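Local coordinates for protein shikimate 5-dehydrogenase (Mycobacterium fortuitum subsp. fortuitum DSM 46621, PDB 4XIJ) that probably catalyses the NADP-dependent interconversion of 3-dehydroshikimate and shikimate, the fourth step of the seven-step route to chorismate, at residues A16-G20 against S21-H25. Sequence-based numbering, arbitrary orientation.
Sequences AAVLG and SPITH. With SO4 (sulfate ion), chain F.
A first torsion of -156° swings CG1 of I23 away from its own backbone N, and a second bend at chi2 48° folds CD1 back toward the strand that has just ended, where V18, whose CG2 is the branch trans to N, meets it tip to tip. I23 CD1 lies 3.8 Å from V18 CG2 and 3.9 Å from V18 CG1, so both branches of the valine touch the same methyl. I23 CD1 also touches the backbone, 3.5 Å from G20 N, while I23 CB sits 3.6 Å from G20 O. Between the two segments the contact is apolar, with no hydrogen bond. The chain turns where G20 is nearly fully extended and the peptide between S21 and P22 is cis. Strand 15-20 belongs to the mixed sheet of the shikimate dehydrogenase substrate-binding domain, flanked there by strands 45-50 and 67-72, and the turn carries the chain from its C-terminal end toward helix 28-38. R48 on strand 45-50 donates a hydrogen bond to I23 O. Beyond the hydrophobic pair, H25 ND1 donates a nearly straight bond (2.7 Å, 173°) to sulfate O1, which lies at the edge of the imidazole and in its plane; the sulfate was probably picked up from the crystallisation solution, and T73 OG1 is a second hydrogen-bonding partner of this anion.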
ATOM      1  N   ALA A  16     -11.159   3.152 -16.832  1.00  8.43           N
ATOM      2  CA  ALA A  16     -10.646   2.571 -15.596  1.00  8.37           C
ATOM      3  C   ALA A  16     -11.576   2.904 -14.437  1.00  8.76           C
ATOM      4  O   ALA A  16     -12.473   3.757 -14.565  1.00  8.65           O
ATOM      5  CB  ALA A  16      -9.183   3.056 -15.315  1.00  8.30           C
ATOM      6  N   ALA A  17     -11.364   2.273 -13.297  1.00  8.04           N
ATOM      7  CA  ALA A  17     -12.191   2.554 -12.130  1.00  7.91           C
ATOM      8  C   ALA A  17     -11.515   2.062 -10.875  1.00  7.57           C
ATOM      9  O   ALA A  17     -10.592   1.219 -10.930  1.00  8.16           O
ATOM     10  CB  ALA A  17     -13.579   1.883 -12.233  1.00  8.91           C
ATOM     11  N   VAL A  18     -12.016   2.554  -9.748  1.00  7.76           N
ATOM     12  CA  VAL A  18     -11.734   1.924  -8.448  1.00  8.36           C
ATOM     13  C   VAL A  18     -12.970   1.214  -7.934  1.00  8.36           C
ATOM     14  O   VAL A  18     -14.077   1.734  -8.019  1.00  9.35           O
ATOM     15  CB  VAL A  18     -11.219   2.953  -7.397  1.00  9.04           C
ATOM     16  CG1 VAL A  18     -12.228   4.124  -7.106  1.00  9.61           C
ATOM     17  CG2 VAL A  18     -10.788   2.229  -6.081  1.00  9.73           C
ATOM     18  N   LEU A  19     -12.761  -0.015  -7.461  1.00  8.02           N
ATOM     19  CA  LEU A  19     -13.821  -0.864  -6.905  1.00  8.09           C
ATOM     20  C   LEU A  19     -13.635  -1.054  -5.407  1.00  8.63           C
ATOM     21  O   LEU A  19     -12.524  -1.330  -4.955  1.00 10.15           O
ATOM     22  CB  LEU A  19     -13.811  -2.244  -7.561  1.00 10.15           C
ATOM     23  CG  LEU A  19     -13.797  -2.389  -9.076  1.00 13.47           C
ATOM     24  CD1 LEU A  19     -13.986  -3.866  -9.496  1.00 12.50           C
ATOM     25  CD2 LEU A  19     -14.608  -1.431  -9.900  1.00 16.00           C
ATOM     26  N   GLY A  20     -14.711  -0.922  -4.640  1.00  8.21           N
ATOM     27  CA  GLY A  20     -14.614  -1.183  -3.220  1.00  9.39           C
ATOM     28  C   GLY A  20     -15.841  -0.679  -2.492  1.00  9.70           C
ATOM     29  O   GLY A  20     -16.781  -0.183  -3.139  1.00 10.41           O
ATOM     30  N   SER A  21     -15.827  -0.770  -1.160  1.00 10.01           N
ATOM     31  CA  SER A  21     -16.972  -0.350  -0.373  1.00 12.57           C
ATOM     32  C   SER A  21     -16.554  -0.250   1.094  1.00 13.12           C
ATOM     33  O   SER A  21     -16.222  -1.248   1.712  1.00 14.86           O
ATOM     34  CB  SER A  21     -18.124  -1.325  -0.562  1.00 14.24           C
ATOM     35  OG  SER A  21     -19.213  -0.954   0.273  1.00 18.70           O
ATOM     36  N   PRO A  22     -16.549   0.961   1.655  1.00 14.09           N
ATOM     37  CA  PRO A  22     -16.973   2.222   1.028  1.00 14.54           C
ATOM     38  C   PRO A  22     -15.966   2.739  -0.011  1.00 14.67           C
ATOM     39  O   PRO A  22     -14.775   2.383  -0.006  1.00 15.81           O
ATOM     40  CB  PRO A  22     -17.103   3.169   2.238  1.00 16.29           C
ATOM     41  CG  PRO A  22     -16.103   2.656   3.205  1.00 16.22           C
ATOM     42  CD  PRO A  22     -16.207   1.144   3.079  1.00 15.83           C
ATOM     43  N   ILE A  23     -16.445   3.577  -0.924  1.00 13.86           N
ATOM     44  CA  ILE A  23     -15.609   3.932  -2.063  1.00 13.83           C
ATOM     45  C   ILE A  23     -15.354   5.445  -2.161  1.00 13.73           C
ATOM     46  O   ILE A  23     -14.721   5.919  -3.108  1.00 15.17           O
ATOM     47  CB  ILE A  23     -16.268   3.354  -3.381  1.00 14.46           C
ATOM     48  CG1 ILE A  23     -15.241   3.162  -4.482  1.00 15.08           C
ATOM     49  CG2 ILE A  23     -17.448   4.187  -3.829  1.00 15.77           C
ATOM     50  CD1 ILE A  23     -14.014   2.458  -4.049  1.00 14.83           C
ATOM     51  N   THR A  24     -15.803   6.195  -1.166  1.00 15.17           N
ATOM     52  CA  THR A  24     -15.660   7.657  -1.187  1.00 17.04           C
ATOM     53  C   THR A  24     -14.310   8.222  -0.778  1.00 17.47           C
ATOM     54  O   THR A  24     -13.940   9.327  -1.216  1.00 20.69           O
ATOM     55  CB  THR A  24     -16.713   8.318  -0.279  1.00 19.30           C
ATOM     56  OG1 THR A  24     -16.698   7.690   1.003  1.00 21.15           O
ATOM     57  CG2 THR A  24     -18.082   8.158  -0.890  1.00 21.34           C
ATOM     58  N   HIS A  25     -13.553   7.476   0.023  1.00 17.70           N
ATOM     59  CA  HIS A  25     -12.260   7.950   0.529  1.00 18.27           C
ATOM     60  C   HIS A  25     -11.137   7.787  -0.492  1.00 16.40           C
ATOM     61  O   HIS A  25     -10.171   8.529  -0.461  1.00 17.97           O
ATOM     62  CB  HIS A  25     -11.888   7.205   1.817  1.00 22.04           C
ATOM     63  CG  HIS A  25     -10.642   7.712   2.475  1.00 26.29           C
ATOM     64  ND1 HIS A  25      -9.391   7.188   2.212  1.00 28.34           N
ATOM     65  CD2 HIS A  25     -10.450   8.715   3.368  1.00 27.89           C
ATOM     66  CE1 HIS A  25      -8.484   7.835   2.930  1.00 29.92           C
ATOM     67  NE2 HIS A  25      -9.105   8.754   3.654  1.00 29.26           N
TER
HETATM   68  S   SO4 F 305      -9.064   3.874   0.659  0.72 25.74           S
HETATM   69  O1  SO4 F 305      -8.794   5.282   0.346  0.72 25.85           O
HETATM   70  O2  SO4 F 305      -9.656   3.763   1.984  0.72 28.13           O
HETATM   71  O3  SO4 F 305      -9.849   3.229  -0.388  0.72 24.21           O
HETATM   72  O4  SO4 F 305      -7.757   3.208   0.722  0.72 28.29           O